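Protein HTP-2 (Caenorhabditis elegans, PDB 4TZM) binds a closure-motif peptide of its partner HTP-3 through a HORMA domain, probably as a step in assembling the meiotic chromosome axis. Local coordinates at residues A[94-99]-A[103-108]; A[199-204]-A[208-213]; A[54-59]-A[177-182]. All blocks are in the same frame, centred on the assembly; numbering follows the deposited sequence.

Interaction 1: residues A[94-99]-A[103-108]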
# COMPACT_ATOMS: atom_id res chain seq x y z
N ARG A 94 -1.10 -7.22 7.14
CA ARG A 94 -1.52 -8.48 6.54
C ARG A 94 -3.03 -8.63 6.65
O ARG A 94 -3.69 -9.11 5.72
CB ARG A 94 -0.82 -9.67 7.21
CG ARG A 94 -1.28 -11.03 6.69
CD ARG A 94 -0.82 -11.26 5.26
NE ARG A 94 -1.36 -12.50 4.70
CZ ARG A 94 -0.84 -13.71 4.92
NH1 ARG A 94 0.24 -13.84 5.69
NH2 ARG A 94 -1.39 -14.78 4.37
N ALA A 95 -3.58 -8.21 7.79
CA ALA A 95 -5.02 -8.26 8.00
C ALA A 95 -5.75 -7.38 6.99
O ALA A 95 -6.77 -7.79 6.43
CB ALA A 95 -5.37 -7.82 9.42
N ALA A 96 -5.24 -6.18 6.77
CA ALA A 96 -5.84 -5.24 5.83
C ALA A 96 -5.73 -5.78 4.41
O ALA A 96 -6.68 -5.71 3.62
CB ALA A 96 -5.19 -3.88 5.94
N GLY A 97 -4.56 -6.34 4.09
CA GLY A 97 -4.35 -7.01 2.82
C GLY A 97 -5.27 -8.19 2.59
O GLY A 97 -5.73 -8.40 1.46
N ASP A 98 -5.54 -8.97 3.63
CA ASP A 98 -6.41 -10.13 3.48
C ASP A 98 -7.83 -9.71 3.10
O ASP A 98 -8.56 -10.47 2.47
CB ASP A 98 -6.44 -10.97 4.76
CG ASP A 98 -5.22 -11.87 4.90
OD1 ASP A 98 -4.62 -12.24 3.87
OD2 ASP A 98 -4.86 -12.20 6.05
N ALA A 99 -8.19 -8.49 3.47
CA ALA A 99 -9.51 -7.96 3.16
C ALA A 99 -9.69 -7.62 1.67
O ALA A 99 -10.81 -7.37 1.23
CB ALA A 99 -9.79 -6.74 4.01
N GLY A 103 -12.68 -8.49 -0.91
CA GLY A 103 -13.08 -7.31 -1.65
C GLY A 103 -13.75 -6.26 -0.79
O GLY A 103 -14.63 -5.53 -1.25
N PHE A 104 -13.31 -6.16 0.47
CA PHE A 104 -14.00 -5.32 1.45
C PHE A 104 -13.23 -4.06 1.82
O PHE A 104 -13.77 -3.18 2.49
CB PHE A 104 -14.29 -6.13 2.72
CG PHE A 104 -15.28 -7.25 2.52
CD1 PHE A 104 -16.13 -7.26 1.42
CD2 PHE A 104 -15.36 -8.29 3.43
CE1 PHE A 104 -17.05 -8.29 1.24
CE2 PHE A 104 -16.27 -9.32 3.26
CZ PHE A 104 -17.11 -9.32 2.16
N LEU A 105 -11.98 -3.97 1.40
CA LEU A 105 -11.13 -2.84 1.76
C LEU A 105 -11.15 -1.74 0.70
O LEU A 105 -10.78 -1.98 -0.45
CB LEU A 105 -9.69 -3.30 1.99
CG LEU A 105 -8.75 -2.19 2.45
CD1 LEU A 105 -9.12 -1.75 3.86
CD2 LEU A 105 -7.30 -2.65 2.39
N LYS A 106 -11.58 -0.54 1.09
CA LYS A 106 -11.63 0.61 0.19
C LYS A 106 -10.31 1.39 0.18
O LYS A 106 -9.75 1.69 -0.88
CB LYS A 106 -12.79 1.53 0.58
CG LYS A 106 -12.84 2.86 -0.17
CD LYS A 106 -13.18 2.69 -1.64
CE LYS A 106 -13.32 4.04 -2.34
NZ LYS A 106 -12.08 4.88 -2.23
N GLU A 107 -9.82 1.70 1.38
CA GLU A 107 -8.60 2.48 1.53
C GLU A 107 -7.90 2.16 2.85
O GLU A 107 -8.55 2.08 3.89
CB GLU A 107 -8.91 3.98 1.48
CG GLU A 107 -7.72 4.86 1.86
CD GLU A 107 -8.05 6.34 1.89
OE1 GLU A 107 -9.16 6.72 1.46
OE2 GLU A 107 -7.20 7.12 2.35
N ILE A 108 -6.59 1.96 2.81
CA ILE A 108 -5.82 1.92 4.04
C ILE A 108 -4.80 3.06 4.05
O ILE A 108 -4.07 3.26 3.08
CB ILE A 108 -5.10 0.57 4.26
CG1 ILE A 108 -4.21 0.64 5.50
CG2 ILE A 108 -4.30 0.16 3.03
CD1 ILE A 108 -3.59 -0.67 5.91

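Interaction 2: residues A[199-204]-A[208-213]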
# COMPACT_ATOMS: atom_id res chain seq x y z
N LEU A 199 -8.44 2.71 8.23
CA LEU A 199 -8.95 2.16 6.98
C LEU A 199 -10.44 2.42 6.78
O LEU A 199 -11.16 2.80 7.71
CB LEU A 199 -8.65 0.66 6.90
CG LEU A 199 -9.13 -0.32 7.97
CD1 LEU A 199 -10.58 -0.71 7.76
CD2 LEU A 199 -8.26 -1.56 7.99
N LYS A 200 -10.90 2.22 5.55
CA LYS A 200 -12.29 2.41 5.21
C LYS A 200 -12.82 1.16 4.52
O LYS A 200 -12.24 0.69 3.55
CB LYS A 200 -12.46 3.63 4.30
CG LYS A 200 -13.88 3.90 3.83
CD LYS A 200 -13.92 5.10 2.90
CE LYS A 200 -15.33 5.37 2.40
NZ LYS A 200 -15.35 6.48 1.41
N TYR A 201 -13.91 0.62 5.05
CA TYR A 201 -14.53 -0.56 4.47
C TYR A 201 -15.34 -0.17 3.23
O TYR A 201 -15.75 0.98 3.09
CB TYR A 201 -15.43 -1.26 5.49
CG TYR A 201 -14.72 -1.82 6.70
CD1 TYR A 201 -14.49 -1.03 7.83
CD2 TYR A 201 -14.29 -3.14 6.73
CE1 TYR A 201 -13.85 -1.55 8.94
CE2 TYR A 201 -13.65 -3.66 7.85
CZ TYR A 201 -13.43 -2.86 8.95
OH TYR A 201 -12.79 -3.38 10.05
N THR A 202 -15.54 -1.12 2.33
CA THR A 202 -16.41 -0.90 1.18
C THR A 202 -17.87 -1.05 1.58
O THR A 202 -18.17 -1.49 2.69
CB THR A 202 -16.09 -1.89 0.04
OG1 THR A 202 -16.26 -3.23 0.50
CG2 THR A 202 -14.66 -1.70 -0.45
N ASN A 203 -18.78 -0.67 0.69
CA ASN A 203 -20.21 -0.78 0.95
C ASN A 203 -20.66 -2.24 1.00
O ASN A 203 -21.63 -2.58 1.68
CB ASN A 203 -21.02 -0.03 -0.12
CG ASN A 203 -20.57 1.41 -0.28
OD1 ASN A 203 -19.95 1.99 0.61
ND2 ASN A 203 -20.88 2.00 -1.44
N ASP A 204 -19.94 -3.09 0.27
CA ASP A 204 -20.26 -4.51 0.19
C ASP A 204 -19.96 -5.23 1.51
O ASP A 204 -20.55 -6.27 1.80
CB ASP A 204 -19.48 -5.18 -0.94
CG ASP A 204 -19.10 -4.21 -2.04
OD1 ASP A 204 -19.66 -3.10 -2.09
OD2 ASP A 204 -18.23 -4.57 -2.87
N ASN A 208 -20.79 -7.62 10.37
CA ASN A 208 -20.11 -8.54 11.27
C ASN A 208 -18.66 -8.81 10.87
O ASN A 208 -17.87 -9.31 11.67
CB ASN A 208 -20.88 -9.87 11.36
CG ASN A 208 -20.85 -10.65 10.06
OD1 ASN A 208 -20.98 -10.07 8.98
ND2 ASN A 208 -20.67 -11.96 10.15
N PHE A 209 -18.31 -8.46 9.64
CA PHE A 209 -16.93 -8.59 9.18
C PHE A 209 -16.08 -7.44 9.70
O PHE A 209 -16.38 -6.28 9.45
CB PHE A 209 -16.86 -8.64 7.65
CG PHE A 209 -15.45 -8.64 7.11
CD1 PHE A 209 -14.74 -9.82 7.01
CD2 PHE A 209 -14.83 -7.46 6.72
CE1 PHE A 209 -13.44 -9.83 6.53
CE2 PHE A 209 -13.53 -7.46 6.24
CZ PHE A 209 -12.84 -8.65 6.14
N ARG A 210 -15.03 -7.77 10.43
CA ARG A 210 -14.12 -6.75 10.95
C ARG A 210 -12.68 -7.18 10.72
O ARG A 210 -12.33 -8.34 10.91
CB ARG A 210 -14.37 -6.49 12.43
CG ARG A 210 -13.53 -5.36 13.01
CD ARG A 210 -13.76 -5.20 14.50
NE ARG A 210 -13.38 -6.39 15.25
CZ ARG A 210 -12.16 -6.62 15.72
NH1 ARG A 210 -11.19 -5.75 15.50
NH2 ARG A 210 -11.90 -7.74 16.39
N ILE A 211 -11.85 -6.23 10.30
CA ILE A 211 -10.45 -6.54 10.07
C ILE A 211 -9.72 -6.62 11.40
O ILE A 211 -9.85 -5.73 12.26
CB ILE A 211 -9.82 -5.51 9.12
CG1 ILE A 211 -10.55 -5.56 7.77
CG2 ILE A 211 -8.33 -5.78 8.94
CD1 ILE A 211 -10.19 -4.45 6.82
N ASP A 212 -8.97 -7.70 11.59
CA ASP A 212 -8.28 -7.95 12.85
C ASP A 212 -7.24 -6.87 13.13
O ASP A 212 -6.38 -6.60 12.29
CB ASP A 212 -7.61 -9.33 12.84
CG ASP A 212 -7.30 -9.84 14.25
OD1 ASP A 212 -8.02 -9.46 15.20
OD2 ASP A 212 -6.34 -10.63 14.41
N GLY A 213 -7.35 -6.24 14.29
CA GLY A 213 -6.40 -5.22 14.69
C GLY A 213 -6.98 -3.82 14.56
O GLY A 213 -6.42 -2.86 15.07

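Interaction 3: residues A[54-59]-A[177-182]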
# COMPACT_ATOMS: atom_id res chain seq x y z
N LEU A 54 7.23 3.93 6.52
CA LEU A 54 7.58 3.97 7.94
C LEU A 54 9.08 4.20 8.15
O LEU A 54 9.47 5.01 8.99
CB LEU A 54 7.15 2.68 8.64
CG LEU A 54 5.65 2.45 8.89
CD1 LEU A 54 5.41 1.05 9.42
CD2 LEU A 54 5.10 3.49 9.85
N ARG A 55 9.91 3.49 7.39
CA ARG A 55 11.35 3.62 7.54
C ARG A 55 11.87 4.95 6.99
O ARG A 55 12.55 5.70 7.70
CB ARG A 55 12.07 2.46 6.85
CG ARG A 55 13.59 2.61 6.78
CD ARG A 55 14.24 2.54 8.16
NE ARG A 55 15.37 3.45 8.24
CZ ARG A 55 15.39 4.54 9.00
NH1 ARG A 55 14.35 4.84 9.77
NH2 ARG A 55 16.46 5.33 9.01
N GLN A 56 11.52 5.24 5.74
CA GLN A 56 12.05 6.42 5.05
C GLN A 56 11.64 7.74 5.72
O GLN A 56 12.39 8.71 5.67
CB GLN A 56 11.59 6.41 3.58
CG GLN A 56 12.70 6.64 2.56
CD GLN A 56 13.79 5.59 2.62
OE1 GLN A 56 13.51 4.39 2.69
NE2 GLN A 56 15.04 6.03 2.60
N ARG A 57 10.47 7.76 6.34
CA ARG A 57 10.03 8.95 7.07
C ARG A 57 10.54 8.93 8.51
O ARG A 57 10.22 9.82 9.30
CB ARG A 57 8.50 9.06 7.05
CG ARG A 57 7.94 9.54 5.72
CD ARG A 57 8.53 10.89 5.34
NE ARG A 57 7.84 12.01 5.97
CZ ARG A 57 8.39 13.20 6.21
NH1 ARG A 57 9.66 13.42 5.87
NH2 ARG A 57 7.69 14.16 6.79
N ASN A 58 11.33 7.91 8.83
CA ASN A 58 11.96 7.79 10.14
C ASN A 58 10.93 7.70 11.27
O ASN A 58 11.17 8.16 12.39
CB ASN A 58 12.94 8.95 10.38
CG ASN A 58 13.94 8.66 11.49
OD1 ASN A 58 13.78 9.13 12.62
ND2 ASN A 58 14.97 7.89 11.17
N ILE A 59 9.78 7.11 10.96
CA ILE A 59 8.73 6.91 11.95
C ILE A 59 9.13 5.76 12.87
O ILE A 59 8.87 5.80 14.08
CB ILE A 59 7.38 6.61 11.27
CG1 ILE A 59 6.97 7.79 10.38
CG2 ILE A 59 6.30 6.32 12.30
CD1 ILE A 59 5.62 7.61 9.70
N SER A 177 9.76 6.29 -6.02
CA SER A 177 9.11 7.57 -5.74
C SER A 177 8.97 7.81 -4.24
O SER A 177 9.16 8.92 -3.76
CB SER A 177 7.74 7.64 -6.42
OG SER A 177 7.88 7.78 -7.82
N VAL A 178 8.64 6.76 -3.49
CA VAL A 178 8.55 6.86 -2.03
C VAL A 178 9.90 7.26 -1.44
O VAL A 178 10.00 8.24 -0.69
CB VAL A 178 8.06 5.55 -1.39
CG1 VAL A 178 8.35 5.54 0.10
CG2 VAL A 178 6.58 5.36 -1.65
N GLN A 179 10.94 6.50 -1.78
CA GLN A 179 12.29 6.81 -1.29
C GLN A 179 12.74 8.20 -1.70
O GLN A 179 13.40 8.89 -0.94
CB GLN A 179 13.29 5.77 -1.80
CG GLN A 179 13.04 4.38 -1.24
CD GLN A 179 13.96 3.34 -1.84
OE1 GLN A 179 14.65 3.60 -2.82
NE2 GLN A 179 13.98 2.15 -1.24
N PHE A 180 12.37 8.63 -2.91
CA PHE A 180 12.75 9.96 -3.37
C PHE A 180 11.94 11.04 -2.66
O PHE A 180 12.49 12.05 -2.22
CB PHE A 180 12.57 10.08 -4.88
CG PHE A 180 12.71 11.48 -5.39
CD1 PHE A 180 13.95 12.08 -5.49
CD2 PHE A 180 11.59 12.20 -5.76
CE1 PHE A 180 14.08 13.38 -5.95
CE2 PHE A 180 11.71 13.50 -6.22
CZ PHE A 180 12.95 14.09 -6.32
N LEU A 181 10.63 10.83 -2.54
CA LEU A 181 9.73 11.76 -1.86
C LEU A 181 10.14 12.00 -0.41
O LEU A 181 10.23 13.15 0.04
CB LEU A 181 8.29 11.24 -1.90
CG LEU A 181 7.22 11.97 -1.08
CD1 LEU A 181 7.06 13.39 -1.58
CD2 LEU A 181 5.90 11.22 -1.13
N CYS A 182 10.37 10.92 0.33
CA CYS A 182 10.63 11.03 1.76
C CYS A 182 12.02 11.58 2.07
O CYS A 182 12.22 12.21 3.11
CB CYS A 182 10.45 9.66 2.43
SG CYS A 182 8.77 9.01 2.32

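Interaction 1: residues A[94-99]-A[103-108]
Ala96 and Ala99, one turn apart on helix 84-102, turn their CB atoms toward Leu105 and Ile108 on strand 105-113. The CB of Ala96 meets the tip of Ile108, with CD1 3.6 Å from it. Ile108 reaches this far because its chain is fully extended: CG1 lies anti to the backbone N (chi1 175°), and CD1 carries straight on. Leu105 faces the helix between Ala96 and Ala99 and touches it with two atoms. Its CB faces the CB of Ala99 at 4.0 Å. Its CD2 branch bends back along the helix and lies 3.4 Å from Ala96 O, so this methyl touches a backbone oxygen more closely than the alanine methyl. Small residues on the helix let these branched side chains come in close. The helix ends in a Schellman motif. Phe104 N gives Ala99 O a nearly straight hydrogen bond of 2.9 Å, and Gly103 N reaches Thr100 O. Gly103 is the C-prime residue, with phi at 84°; a side chain there would press on the preceding carbonyl oxygen. The turn reverses the chain, and the strand sets off at 147° to the helix. Just beyond it, Lys106 and Glu107 both face Lys200 in a classic beta bulge. The Phe104 ring leads away from the helix and packs edge-to-face with Phe209, while Leu105 and Ile108 also touch Phe129 on the neighbouring strand 123-133.

Interaction 2: residues A[199-204]-A[208-213]
Phe209 CE2 lies 4.1 Å from Tyr201 CE2. The two ring planes are nearly perpendicular. The carbonyl O of Phe209 accepts a hydrogen bond from a basic side chain of the bound peptide. Arg210 follows and passes the end of the tyrosine: its CG lies 3.6 Å from Tyr201 OH. Its guanidinium is turned 67° from the tyrosine ring, and NH1 bonds to Phe214 O. Residues 208-213 follow strand 193-201, where Leu199 and Lys200 pair with the bound peptide in an antiparallel ladder. In Mad2 and its relatives the corresponding region is the safety belt, which closes over such a peptide, and the layout here is consistent with that. Ile211 makes the polar link. Its backbone N donates to Tyr201 OH at 3.0 Å, almost straight at 173°, from the edge of the ring and in its plane. With CG1 beside its own backbone N (chi1 -61°), the Ile211 side chain runs back alongside the tyrosine, CG1 lying 3.6 Å from Tyr201 CE2. Its CD1 goes on to Leu199 CD2 at 3.7 Å. The other Leu199 methyl, CD1, sits over one face of the Tyr201 ring, offset toward the rim.

Interaction 3: residues A[54-59]-A[177-182]
The guanidinium of Arg57, whose alkyl stem lies against Cys182, is gripped by more than one group. NH2 forms a salt bridge with Glu123 OE1, and NH1 gives a hydrogen bond to Glu187 O. These partners fix the flat group beyond the end of the contact. Cys182 O lies near the guanidinium plane, at its edge, but 4.0 Å from NH1. The stem does the touching. Arg57 CG is 3.5 Å from Cys182 SG, and CD is almost as close to the sulfur. Two bends, at chi2 (-57°) and chi3 (-83°), fold the chain so that both methylenes border the thiol and the charged end still reaches its acceptors. With an alanine here the CG and CD methylenes beside the sulfur are gone, and Glu123 would probably be left without its positive mate. Helix 35-56 ends at this point in a Schellman motif. Ile59 N bonds to Leu54 O at 2.9 Å and Asn58 N to Arg55 O at 2.8 Å, with Asn58 at positive phi. The contact thus joins the end of one helix of the HORMA domain to the side of another, helix 164-185. Past the turn, Asn58 and Ile59 pack on side chains of the bound peptide. Gln56 also packs on Cys182, CB to CB at 3.6 Å. It bends at chi2, and its CG comes 3.9 Å from Gln179 CA. Gln56 OE1 then lies 4.0 Å from Gln179 CG. The two amide planes are 52° apart, and the glutamines touch without a hydrogen bond between their amides. Gln179 sends its NE2 elsewhere, to Ser75 O, which ties helix 164-185 to the start of strand 75-79.

Overall arrangement
Interactions 1 and 2 lie side by side, with centres 7 Å apart. They share a sheet: strands 105-113 and 193-201 are neighbours, joined by backbone pairs such as Lys106 with Lys200. Interaction 1 is buried and mostly apolar, with a helix end capped by backbone bonds. Interaction 2 is also largely buried, but further from the chain centre and beside the bound peptide. It mixes apolar contacts with a tyrosine hydroxyl bond. Interaction 3 lies on the opposite side of the chain centre, about 22 Å from interaction 1 between centres. It is partly buried and joins a helix end to a helix side through methylenes and a cysteine sulfur; Arg57 and Gln179 send their polar ends elsewhere.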